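Local coordinates for cytoplasmic Protein STM1381 (Salmonella enterica subsp. enterica serovar Typhimurium, PDB 3SOZ), which is of unknown function but belongs to a putative glutamine amidotransferase family and may share the fold of class I glutaminase domains, at residues A[50-55]-A[59-64]; A[88-91]-A[96-99]; A[152-157]-A[196-201]; A[167-172]-A[236-241]; A[212-217]-A[240-245]. One frame throughout, in Å; residues are numbered along the deposited sequence.

Contact 1. Residues A[50-55]-A[59-64]; sequences DYMPAH and TRFPQT
Met52, present as selenomethionine, lays its terminal methyl against the rim of the Phe61 ring. CE is 3.3 Å from Phe61 CE1 and lies in the plane of the ring, so the methyl meets the aromatic edge and not the pi cloud. The selenium follows the same path: Met52 SE is 5.2 Å from the Phe61 ring centroid and 75° off the ring normal, a Met-aromatic contact of the edge type. A bend at the last torsion (chi3 75°) turns the methyl out of the otherwise extended chain and onto this rim, and the two side chains cross at about a right angle. One face of the Phe61 ring is taken by the next residue, Pro62, whose CG stands 4.0 Å above the Phe61 ring plane and over its centre. Ala100 and Ile104 of helix 100-109 also pack on Phe61, while Leu7 and Ile9 of strand 5-10 flank Met52.

At the more exposed end the link is polar. His55 O accepts from both the hydroxyl and the amide of one residue: Thr59 OG1 lies 2.7 Å from it and Thr59 N 2.9 Å. The N-H...O bond from Thr59 N is bent, at 133°, and its donor stands above the carbonyl plane. Thr59 CG2 touches the imidazole obliquely, 3.8 Å from His55 ND1.

Since His55 is the N-cap and Thr59 lies four residues on, the pair closes the single-turn helix 56-59. This is the exit from the parallel strand 48-53 of an alpha/beta sheet, where the chain turns back to pack over the strand it has just left.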
# COMPACT_ATOMS: atom_id res chain seq x y z
N ASP A 50 17.98 20.70 19.50
CA ASP A 50 16.52 20.83 19.66
C ASP A 50 15.85 19.51 19.17
O ASP A 50 16.03 19.11 18.00
CB ASP A 50 16.01 22.04 18.87
CG ASP A 50 16.44 23.39 19.49
OD1 ASP A 50 16.86 23.42 20.68
OD2 ASP A 50 16.34 24.44 18.78
N TYR A 51 15.14 18.83 20.07
CA TYR A 51 14.38 17.63 19.72
C TYR A 51 13.00 18.07 19.36
O TYR A 51 12.31 18.69 20.16
CB TYR A 51 14.30 16.63 20.88
CG TYR A 51 13.55 15.32 20.56
CD1 TYR A 51 13.62 14.76 19.29
CD2 TYR A 51 12.81 14.63 21.54
CE1 TYR A 51 12.96 13.58 18.97
CE2 TYR A 51 12.13 13.42 21.22
CZ TYR A 51 12.23 12.92 19.92
OH TYR A 51 11.62 11.75 19.54
N MSE A 52 12.57 17.78 18.15
CA MSE A 52 11.20 18.10 17.81
C MSE A 52 10.39 16.83 17.53
O MSE A 52 10.48 16.25 16.44
CB MSE A 52 11.15 19.09 16.65
CG MSE A 52 9.78 19.31 16.18
SE MSE A 52 9.54 20.75 14.91
CE MSE A 52 10.26 19.92 13.36
N PRO A 53 9.59 16.38 18.53
CA PRO A 53 8.72 15.24 18.29
C PRO A 53 7.75 15.52 17.14
O PRO A 53 7.44 16.69 16.87
CB PRO A 53 7.97 15.04 19.62
CG PRO A 53 8.19 16.25 20.40
CD PRO A 53 9.39 16.97 19.86
N ALA A 54 7.33 14.48 16.43
CA ALA A 54 6.17 14.61 15.55
C ALA A 54 5.10 14.93 16.57
O ALA A 54 5.25 14.56 17.73
CB ALA A 54 5.89 13.30 14.84
N HIS A 55 4.07 15.66 16.21
CA HIS A 55 3.25 16.30 17.27
C HIS A 55 3.65 17.73 17.42
O HIS A 55 2.82 18.61 17.24
CB HIS A 55 3.29 15.67 18.67
CG HIS A 55 2.45 16.43 19.67
ND1 HIS A 55 1.20 16.95 19.36
CD2 HIS A 55 2.68 16.78 20.97
CE1 HIS A 55 0.70 17.58 20.41
NE2 HIS A 55 1.58 17.49 21.41
N THR A 59 1.45 20.19 15.18
CA THR A 59 0.76 21.35 15.75
C THR A 59 1.51 22.71 15.55
O THR A 59 0.90 23.66 15.09
CB THR A 59 0.50 21.16 17.26
OG1 THR A 59 1.76 21.01 17.93
CG2 THR A 59 -0.40 19.93 17.56
N ARG A 60 2.81 22.79 15.90
CA ARG A 60 3.60 24.05 15.94
C ARG A 60 4.73 24.10 14.90
O ARG A 60 5.81 24.62 15.20
CB ARG A 60 4.31 24.22 17.30
CG ARG A 60 3.50 24.50 18.58
CD ARG A 60 4.53 24.68 19.75
NE ARG A 60 4.03 24.57 21.14
CZ ARG A 60 4.19 25.51 22.11
NH1 ARG A 60 4.82 26.67 21.86
NH2 ARG A 60 3.71 25.30 23.34
N PHE A 61 4.54 23.56 13.70
CA PHE A 61 5.69 23.51 12.77
C PHE A 61 6.04 24.86 12.15
O PHE A 61 5.18 25.47 11.53
CB PHE A 61 5.54 22.46 11.66
CG PHE A 61 6.80 22.27 10.87
CD1 PHE A 61 7.87 21.56 11.41
CD2 PHE A 61 6.95 22.85 9.64
CE1 PHE A 61 9.06 21.42 10.70
CE2 PHE A 61 8.16 22.69 8.90
CZ PHE A 61 9.20 21.98 9.44
N PRO A 62 7.32 25.31 12.28
CA PRO A 62 7.84 26.55 11.70
C PRO A 62 7.27 26.83 10.32
O PRO A 62 7.26 25.95 9.48
CB PRO A 62 9.35 26.29 11.60
CG PRO A 62 9.63 25.06 12.47
CD PRO A 62 8.33 24.68 13.15
N GLN A 63 6.78 28.05 10.11
CA GLN A 63 6.16 28.37 8.85
C GLN A 63 6.92 29.44 8.06
O GLN A 63 6.50 29.83 6.96
CB GLN A 63 4.69 28.77 9.06
CG GLN A 63 3.78 27.67 9.63
CD GLN A 63 2.38 28.20 9.97
OE1 GLN A 63 2.21 29.38 10.29
NE2 GLN A 63 1.38 27.32 9.92
N THR A 64 8.04 29.91 8.58
CA THR A 64 8.86 30.88 7.84
C THR A 64 10.31 30.44 7.70
O THR A 64 10.82 29.69 8.54
CB THR A 64 8.75 32.36 8.40
OG1 THR A 64 9.25 32.44 9.74
CG2 THR A 64 7.29 32.87 8.35

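Contact 2. Residues A[88-91]-A[96-99]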
# COMPACT_ATOMS: atom_id res chain seq x y z
N ASN A 88 -2.13 19.17 11.85
CA ASN A 88 -3.49 19.09 12.37
C ASN A 88 -4.41 20.16 11.77
O ASN A 88 -5.56 19.89 11.46
CB ASN A 88 -3.51 19.19 13.87
CG ASN A 88 -2.78 18.06 14.57
OD1 ASN A 88 -2.55 18.15 15.78
ND2 ASN A 88 -2.41 17.00 13.85
N ARG A 89 -3.85 21.35 11.57
CA ARG A 89 -4.57 22.50 11.07
C ARG A 89 -4.96 22.32 9.62
O ARG A 89 -5.97 22.86 9.22
CB ARG A 89 -3.78 23.80 11.26
CG ARG A 89 -3.67 24.29 12.73
CD ARG A 89 -3.49 25.80 12.83
NE ARG A 89 -2.88 26.16 14.12
CZ ARG A 89 -3.14 27.25 14.85
NH1 ARG A 89 -4.06 28.14 14.46
NH2 ARG A 89 -2.48 27.44 16.00
N THR A 90 -4.20 21.57 8.85
CA THR A 90 -4.59 21.28 7.46
C THR A 90 -5.62 20.21 7.45
O THR A 90 -6.69 20.36 6.87
CB THR A 90 -3.43 20.75 6.62
OG1 THR A 90 -2.40 21.74 6.53
CG2 THR A 90 -3.89 20.42 5.22
N PHE A 91 -5.28 19.11 8.09
CA PHE A 91 -6.12 17.92 8.03
C PHE A 91 -7.49 18.03 8.77
O PHE A 91 -8.50 17.54 8.28
CB PHE A 91 -5.31 16.66 8.44
CG PHE A 91 -5.96 15.37 8.03
CD1 PHE A 91 -6.05 15.01 6.69
CD2 PHE A 91 -6.50 14.51 8.97
CE1 PHE A 91 -6.68 13.80 6.31
CE2 PHE A 91 -7.12 13.33 8.58
CZ PHE A 91 -7.21 12.98 7.26
N ILE A 96 -5.06 26.93 5.93
CA ILE A 96 -4.13 26.86 4.83
C ILE A 96 -2.77 27.23 5.38
O ILE A 96 -2.58 28.35 5.84
CB ILE A 96 -4.53 27.84 3.73
CG1 ILE A 96 -5.66 27.21 2.90
CG2 ILE A 96 -3.31 28.29 2.90
CD1 ILE A 96 -6.18 28.09 1.75
N ILE A 97 -1.85 26.29 5.39
CA ILE A 97 -0.54 26.55 5.97
C ILE A 97 0.46 26.23 4.87
O ILE A 97 0.09 25.59 3.90
CB ILE A 97 -0.25 25.70 7.27
CG1 ILE A 97 0.36 24.34 6.91
CG2 ILE A 97 -1.49 25.50 8.16
CD1 ILE A 97 1.61 24.04 7.72
N PRO A 98 1.73 26.69 4.99
CA PRO A 98 2.68 26.38 3.90
C PRO A 98 3.27 24.95 3.95
O PRO A 98 3.45 24.38 5.06
CB PRO A 98 3.80 27.43 4.09
CG PRO A 98 3.17 28.51 4.99
CD PRO A 98 2.27 27.71 5.92
N ASP A 99 3.54 24.39 2.76
CA ASP A 99 4.18 23.07 2.61
C ASP A 99 5.47 22.99 3.40
O ASP A 99 6.47 23.54 2.97
CB ASP A 99 4.42 22.80 1.12
CG ASP A 99 5.19 21.49 0.86
OD1 ASP A 99 5.85 20.96 1.79
OD2 ASP A 99 5.12 20.99 -0.29
O HOH W 1 -3.30 23.41 4.65
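Ile97 faces Thr90 and Arg89 across the link between the short helix 88-91 and helix 100-109, a loop connecting two helices, the second of which has Asp99 as its N-cap. That cap is made by Asp99 OD1, which accepts from the backbone N of Leu101 and of Gln102. From CB the Ile97 side chain branches toward the first helix, and CB itself touches Gln63 from the neighbouring loop. CG1 leans on the Thr90 hydroxyl, with Ile97 CG1 to Thr90 OG1 at 3.8 Å. The other branch, CG2, lies between two residues of the helix: Ile97 CG2 is 4.2 Å from Arg89 CB and as far from Thr90 OG1. Further out, CD1 bends away from the threonine, and Ile97 CD1 is already 4.8 Å from Thr90 OG1.

A chi1 of 88° sets CG1 between the backbone N and the carbonyl carbon of Ile97, which is what turns both branches to the helix. The side chains of Thr90 and Ile97 cross at about a right angle. Only the CB of Arg89 takes part, since its long chain leads away from residues 96-99, toward Asp95.

The outer surface here is a subunit interface. His223 of the second subunit packs on Thr90, and Gln156 of the same subunit touches Ile96 and Asp99.

Between the segments a water completes the polar side of the contact. It accepts from Thr90 OG1 at 2.7 Å and, weakly, from Ile97 N at 3.3 Å.

Contact 3. Residues A[152-157]-A[196-201]; sequences VELPQG and EINGDP
Asn198 ND2 is the polar atom at the meeting point: it donates to the hydroxyl of Tyr182 while its flank rests on the methyls of Val152 and Leu154. Tyr182 OH is shared, because Asp200 OD2 is hydrogen-bonded to it as well. Both grips come from a two-residue beta hairpin with a type I' turn from Ile197 to Asp200, joining strands 192-197 and 200-208. The positive phi values of Asn198 and Gly199 are those of such a turn. Asp200 N to Ile197 O, 2.6 Å, closes the turn, and Ile197 N to Asp200 O, 2.8 Å, completes the hairpin pair.

The opposing segment comes from the end of strand 151-154, where a type I turn from Leu154 to Gly157 makes a corner. Its outer side meets the third subunit, Pro155 packing on Thr90 of that subunit.

Tyr182 belongs to strand 175-187 and lies against Val152, Leu154 and Ile197, so the two segments converge on this tyrosine. Asn198 extends toward strand 151-154 with CG anti to its backbone N (chi1 -172°), which brings Asn198 ND2 to 4.1 Å from Val152 CG1. On the more buried side the apolar ends meet, Leu154 CD1 being 4.2 Å from Ile197 CD1.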
# COMPACT_ATOMS: atom_id res chain seq x y z
N VAL A 152 14.22 -3.93 3.07
CA VAL A 152 14.93 -5.17 2.86
C VAL A 152 15.17 -5.68 4.26
O VAL A 152 15.91 -5.05 5.04
CB VAL A 152 16.24 -4.95 2.09
CG1 VAL A 152 16.84 -6.29 1.64
CG2 VAL A 152 15.99 -4.10 0.88
N GLU A 153 14.48 -6.77 4.62
CA GLU A 153 14.58 -7.29 5.99
C GLU A 153 15.69 -8.29 5.98
O GLU A 153 15.77 -9.10 5.05
CB GLU A 153 13.29 -7.96 6.47
CG GLU A 153 12.08 -7.12 6.32
CD GLU A 153 11.89 -6.07 7.42
OE1 GLU A 153 12.80 -5.87 8.27
OE2 GLU A 153 10.80 -5.43 7.42
N LEU A 154 16.52 -8.20 7.01
CA LEU A 154 17.72 -9.00 7.16
C LEU A 154 17.66 -9.61 8.54
O LEU A 154 18.38 -9.17 9.47
CB LEU A 154 18.97 -8.11 7.08
CG LEU A 154 19.14 -7.37 5.76
CD1 LEU A 154 20.27 -6.36 5.84
CD2 LEU A 154 19.26 -8.33 4.55
N PRO A 155 16.79 -10.61 8.70
CA PRO A 155 16.74 -11.15 10.04
C PRO A 155 18.09 -11.73 10.44
O PRO A 155 18.40 -11.78 11.63
CB PRO A 155 15.69 -12.24 9.97
CG PRO A 155 15.30 -12.35 8.53
CD PRO A 155 15.78 -11.16 7.79
N GLN A 156 18.89 -12.17 9.46
CA GLN A 156 20.18 -12.84 9.72
C GLN A 156 21.23 -11.80 9.95
O GLN A 156 22.30 -12.10 10.47
CB GLN A 156 20.61 -13.72 8.56
CG GLN A 156 20.91 -12.93 7.29
CD GLN A 156 19.65 -12.65 6.42
OE1 GLN A 156 18.59 -12.27 6.91
NE2 GLN A 156 19.78 -12.86 5.16
N GLY A 157 20.93 -10.57 9.59
CA GLY A 157 21.85 -9.48 9.81
C GLY A 157 22.84 -9.48 8.68
O GLY A 157 23.11 -10.50 8.10
N GLU A 196 28.19 0.45 1.77
CA GLU A 196 27.14 -0.35 1.15
C GLU A 196 26.73 -1.55 2.00
O GLU A 196 27.49 -2.04 2.81
CB GLU A 196 27.55 -0.79 -0.24
CG GLU A 196 27.50 0.30 -1.25
CD GLU A 196 27.67 -0.22 -2.69
OE1 GLU A 196 28.65 -0.95 -2.96
OE2 GLU A 196 26.80 0.11 -3.55
N ILE A 197 25.51 -2.01 1.81
CA ILE A 197 24.99 -3.14 2.58
C ILE A 197 24.32 -4.03 1.57
O ILE A 197 23.77 -3.52 0.59
CB ILE A 197 24.04 -2.65 3.72
CG1 ILE A 197 23.63 -3.79 4.64
CG2 ILE A 197 22.88 -1.79 3.16
CD1 ILE A 197 23.11 -3.33 5.94
N ASN A 198 24.45 -5.35 1.74
CA ASN A 198 23.82 -6.34 0.87
C ASN A 198 23.80 -5.88 -0.58
O ASN A 198 22.82 -6.07 -1.30
CB ASN A 198 22.40 -6.62 1.39
CG ASN A 198 21.70 -7.77 0.69
OD1 ASN A 198 22.25 -8.85 0.54
ND2 ASN A 198 20.45 -7.55 0.30
N GLY A 199 24.89 -5.23 -1.00
CA GLY A 199 25.09 -4.79 -2.40
C GLY A 199 24.17 -3.65 -2.82
O GLY A 199 23.80 -3.57 -4.00
N ASP A 200 23.81 -2.79 -1.86
CA ASP A 200 22.94 -1.64 -2.08
C ASP A 200 23.51 -0.48 -1.28
O ASP A 200 24.24 -0.72 -0.32
CB ASP A 200 21.53 -1.92 -1.55
CG ASP A 200 20.71 -2.79 -2.47
OD1 ASP A 200 20.86 -2.63 -3.70
OD2 ASP A 200 19.91 -3.63 -1.95
N PRO A 201 23.15 0.77 -1.64
CA PRO A 201 23.65 1.95 -0.90
C PRO A 201 23.32 1.96 0.56
O PRO A 201 22.22 1.58 0.94
CB PRO A 201 22.91 3.11 -1.56
CG PRO A 201 22.58 2.63 -2.90
CD PRO A 201 22.50 1.15 -2.90

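Contact 4. Residues A[167-172]-A[236-241]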
# COMPACT_ATOMS: atom_id res chain seq x y z
N HIS A 167 37.08 9.18 3.11
CA HIS A 167 36.20 10.16 3.77
C HIS A 167 36.36 10.18 5.29
O HIS A 167 36.66 9.17 5.93
CB HIS A 167 34.73 9.92 3.41
CG HIS A 167 33.83 11.10 3.63
ND1 HIS A 167 33.45 11.53 4.88
CD2 HIS A 167 33.19 11.91 2.75
CE1 HIS A 167 32.66 12.58 4.77
NE2 HIS A 167 32.48 12.83 3.48
N VAL A 168 36.13 11.36 5.83
CA VAL A 168 36.29 11.61 7.24
C VAL A 168 35.39 10.70 8.08
O VAL A 168 35.81 10.20 9.12
CB VAL A 168 35.99 13.08 7.56
CG1 VAL A 168 36.87 13.55 8.71
CG2 VAL A 168 36.25 13.96 6.32
N ILE A 169 34.16 10.46 7.61
CA ILE A 169 33.18 9.67 8.38
C ILE A 169 33.65 8.23 8.49
O ILE A 169 33.45 7.58 9.53
CB ILE A 169 31.77 9.70 7.71
CG1 ILE A 169 31.21 11.12 7.71
CG2 ILE A 169 30.80 8.77 8.42
CD1 ILE A 169 30.26 11.39 6.56
N THR A 170 34.33 7.79 7.44
CA THR A 170 34.59 6.40 7.13
C THR A 170 36.00 5.91 7.50
O THR A 170 36.27 4.70 7.46
CB THR A 170 34.34 6.19 5.61
OG1 THR A 170 33.56 5.01 5.41
CG2 THR A 170 35.64 6.12 4.80
N GLN A 171 36.90 6.84 7.85
CA GLN A 171 38.30 6.43 8.15
C GLN A 171 38.37 5.47 9.34
O GLN A 171 38.78 4.31 9.17
CB GLN A 171 39.29 7.62 8.30
CG GLN A 171 39.71 8.38 6.99
CD GLN A 171 39.75 7.54 5.65
OE1 GLN A 171 40.37 7.97 4.65
NE2 GLN A 171 39.05 6.39 5.63
N PRO A 172 37.90 5.93 10.52
CA PRO A 172 38.16 5.28 11.81
C PRO A 172 37.77 3.79 11.96
O PRO A 172 38.08 3.18 13.01
CB PRO A 172 37.36 6.15 12.80
CG PRO A 172 37.13 7.45 12.07
CD PRO A 172 36.95 7.05 10.66
N ALA A 236 28.83 6.60 18.35
CA ALA A 236 28.67 8.05 18.61
C ALA A 236 29.45 8.95 17.62
O ALA A 236 28.87 9.80 16.93
CB ALA A 236 29.05 8.37 20.05
N THR A 237 30.74 8.73 17.52
CA THR A 237 31.58 9.44 16.59
C THR A 237 31.03 9.34 15.17
O THR A 237 31.13 10.28 14.37
CB THR A 237 33.03 8.90 16.65
OG1 THR A 237 33.56 9.12 17.96
CG2 THR A 237 33.93 9.58 15.61
N PHE A 238 30.45 8.19 14.83
CA PHE A 238 30.01 8.04 13.48
C PHE A 238 28.93 9.08 13.14
O PHE A 238 28.92 9.61 12.04
CB PHE A 238 29.49 6.64 13.21
CG PHE A 238 28.62 6.56 12.01
CD1 PHE A 238 29.19 6.46 10.75
CD2 PHE A 238 27.23 6.58 12.14
CE1 PHE A 238 28.39 6.38 9.62
CE2 PHE A 238 26.42 6.51 11.00
CZ PHE A 238 27.00 6.40 9.74
N TRP A 239 28.02 9.34 14.08
CA TRP A 239 26.92 10.26 13.81
C TRP A 239 27.41 11.70 13.89
O TRP A 239 27.13 12.52 13.01
CB TRP A 239 25.73 10.01 14.73
CG TRP A 239 25.04 8.68 14.47
CD1 TRP A 239 25.04 7.57 15.27
CD2 TRP A 239 24.25 8.33 13.32
NE1 TRP A 239 24.32 6.56 14.69
CE2 TRP A 239 23.82 7.00 13.50
CE3 TRP A 239 23.87 9.02 12.17
CZ2 TRP A 239 23.02 6.35 12.56
CZ3 TRP A 239 23.08 8.37 11.23
CH2 TRP A 239 22.67 7.04 11.43
N CYS A 240 28.18 12.01 14.93
CA CYS A 240 28.83 13.29 15.00
C CYS A 240 29.55 13.62 13.68
O CYS A 240 29.33 14.70 13.12
CB CYS A 240 29.77 13.32 16.20
SG CYS A 240 28.86 13.36 17.81
N ASN A 241 30.34 12.71 13.15
CA ASN A 241 30.98 12.96 11.87
C ASN A 241 29.99 13.21 10.76
O ASN A 241 30.26 14.01 9.87
CB ASN A 241 31.86 11.80 11.43
CG ASN A 241 33.28 11.87 11.99
OD1 ASN A 241 33.52 12.14 13.16
ND2 ASN A 241 34.25 11.55 11.13
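Val168 and Ile169 press against Asn241 and Phe238, joining the loop between strands 157-162 and 175-187 to helix 235-246, the C-terminal helix of this alpha/beta domain. At the start of the loop, His167 shapes the turn rather than touching residues 236-241. Its ND1 accepts from Ile169 N at 3.0 Å, nearly straight (176°) and within the imidazole plane, so this nitrogen serves as the acceptor. A backbone bond from Thr170 N to His167 O tightens the same turn, while the ring packs on Thr245 and on Leu194.

Val168 follows with its carbonyl and one methyl at the helix. Val168 O lies 2.9 Å from Asn241 ND2, and Val168 CG1 is 4.1 Å from the same nitrogen, the two side chains crossing at about a right angle.

Ile169 comes next and divides its branches between two helix residues one turn apart. CG1 runs along Asn241 in the opposite sense, with Ile169 CG1 3.8 Å from Asn241 CB. CG2 goes instead to the aromatic ring. A chi1 of -63°, with CG1 beside the backbone N and CG2 anti to it, turns CG1 to Asn241 and CG2 to Phe238.

Beyond Ile169 the loop draws off: Thr170 points away, and Pro172 reaches His234 just ahead of the helix. Phe238 also packs edge-to-face with Trp176. Ile169 CG2 approaches the Phe238 ring obliquely, 3.6 Å from Phe238 CE1 and 3.7 Å from Phe238 CD1.

Contact 5. Residues A[212-217]-A[240-245]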
# COMPACT_ATOMS: atom_id res chain seq x y z
N LYS A 212 24.26 20.63 1.82
CA LYS A 212 24.70 19.23 1.91
C LYS A 212 23.62 18.24 2.44
O LYS A 212 23.02 18.46 3.51
CB LYS A 212 25.95 19.18 2.79
CG LYS A 212 27.04 20.13 2.29
CD LYS A 212 28.36 20.00 3.08
CE LYS A 212 29.15 21.32 3.09
NZ LYS A 212 28.50 22.40 3.95
N VAL A 213 23.39 17.16 1.71
CA VAL A 213 22.39 16.14 2.09
C VAL A 213 23.01 14.80 2.38
O VAL A 213 23.94 14.36 1.70
CB VAL A 213 21.31 15.86 0.99
CG1 VAL A 213 20.01 15.36 1.63
CG2 VAL A 213 21.02 17.07 0.18
N CYS A 214 22.45 14.10 3.36
CA CYS A 214 22.89 12.76 3.65
C CYS A 214 21.70 11.81 3.94
O CYS A 214 20.76 12.15 4.66
CB CYS A 214 23.88 12.80 4.81
SG CYS A 214 24.52 11.24 5.33
N CYS A 215 21.77 10.62 3.33
CA CYS A 215 20.85 9.53 3.55
C CYS A 215 21.57 8.36 4.15
O CYS A 215 22.59 7.91 3.63
CB CYS A 215 20.27 9.09 2.24
SG CYS A 215 19.21 10.33 1.59
N PHE A 216 21.03 7.86 5.25
CA PHE A 216 21.52 6.65 5.85
C PHE A 216 20.37 5.65 5.74
O PHE A 216 19.26 5.92 6.20
CB PHE A 216 21.94 6.92 7.31
CG PHE A 216 22.39 5.71 8.03
CD1 PHE A 216 23.67 5.20 7.82
CD2 PHE A 216 21.52 5.01 8.86
CE1 PHE A 216 24.08 4.03 8.45
CE2 PHE A 216 21.93 3.85 9.49
CZ PHE A 216 23.20 3.36 9.29
N ALA A 217 20.64 4.50 5.13
CA ALA A 217 19.56 3.60 4.65
C ALA A 217 18.97 2.68 5.70
O ALA A 217 18.10 1.86 5.38
CB ALA A 217 20.01 2.78 3.46
N CYS A 240 28.18 12.01 14.93
CA CYS A 240 28.83 13.29 15.00
C CYS A 240 29.55 13.62 13.68
O CYS A 240 29.33 14.70 13.12
CB CYS A 240 29.77 13.32 16.20
SG CYS A 240 28.86 13.36 17.81
N ASN A 241 30.34 12.71 13.15
CA ASN A 241 30.98 12.96 11.87
C ASN A 241 29.99 13.21 10.76
O ASN A 241 30.26 14.01 9.87
CB ASN A 241 31.86 11.80 11.43
CG ASN A 241 33.28 11.87 11.99
OD1 ASN A 241 33.52 12.14 13.16
ND2 ASN A 241 34.25 11.55 11.13
N VAL A 242 28.86 12.50 10.76
CA VAL A 242 27.88 12.63 9.69
C VAL A 242 27.34 14.06 9.70
O VAL A 242 27.16 14.71 8.65
CB VAL A 242 26.69 11.64 9.86
CG1 VAL A 242 25.74 11.70 8.65
CG2 VAL A 242 27.20 10.23 10.03
N LEU A 243 27.07 14.52 10.91
CA LEU A 243 26.53 15.83 11.15
C LEU A 243 27.55 16.90 10.79
O LEU A 243 27.31 17.71 9.91
CB LEU A 243 26.08 15.92 12.61
CG LEU A 243 24.57 15.80 12.89
CD1 LEU A 243 23.78 15.11 11.78
CD2 LEU A 243 24.39 15.10 14.20
N HIS A 244 28.72 16.91 11.44
CA HIS A 244 29.79 17.80 11.00
C HIS A 244 29.97 17.80 9.47
O HIS A 244 30.07 18.85 8.87
CB HIS A 244 31.11 17.56 11.76
CG HIS A 244 31.06 17.94 13.21
ND1 HIS A 244 31.47 17.10 14.23
CD2 HIS A 244 30.65 19.08 13.82
CE1 HIS A 244 31.32 17.70 15.39
NE2 HIS A 244 30.82 18.90 15.18
N THR A 245 29.94 16.65 8.83
CA THR A 245 30.05 16.62 7.37
C THR A 245 28.99 17.47 6.64
O THR A 245 29.30 18.08 5.60
CB THR A 245 30.01 15.20 6.84
OG1 THR A 245 30.91 14.41 7.62
CG2 THR A 245 30.41 15.12 5.39
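Cys214 and Val242 meet sulfur against methyl, with Cys214 SG 3.6 Å from Val242 CG1. The valine comes almost end-on, its CB-CG1 bond aimed nearly at the sulfur. The cysteine instead offers its flank, since its CB-SG bond runs across the line from SG to that methyl. In both residues the touching atom is anti to the backbone N, so each reaches out from its own backbone into the strand-helix interface.

Two residues earlier, on the same face of the strand, Lys212 meets the helix with its aliphatic part. Lys212 CD lies 3.3 Å from Thr245 O, roughly ahead of that carbonyl. The amine goes past this oxygen and is hydrogen-bonded to Lys247 O, so the lysine lies along the final turn of the helix and binds beyond it. The contact thus changes from buried and apolar at Cys214 to partly exposed and polar-ended at Lys212.

Strand 211-216 runs parallel to 113-117 on one side and antiparallel to 200-208 on the other. Helix 235-246 covers the three, Val242 also resting on Leu115 and Thr245 on Met205, while Phe216 meets Trp239 edge-to-face farther along.

Contacts 4 and 5 share helix 235-246, their centres about 9 Å apart: contact 5 sets the helix on the sheet through a buried cysteine-valine pair and a partly exposed lysine, whereas contact 4 packs a loop on its side, Ile169 buried against Phe238 and Asn241. Contacts 1 and 2 also touch, Thr59 and Gln63 of the first meeting Asn88, Ile97 and Pro98 of the second, but they lie farther from the centre of the chain than contact 5, and there a carbonyl and a water do the polar work. Contact 3, about 37 Å between centres from contact 2, joins strand ends. Contacts 2 and 3 both lie at subunit interfaces.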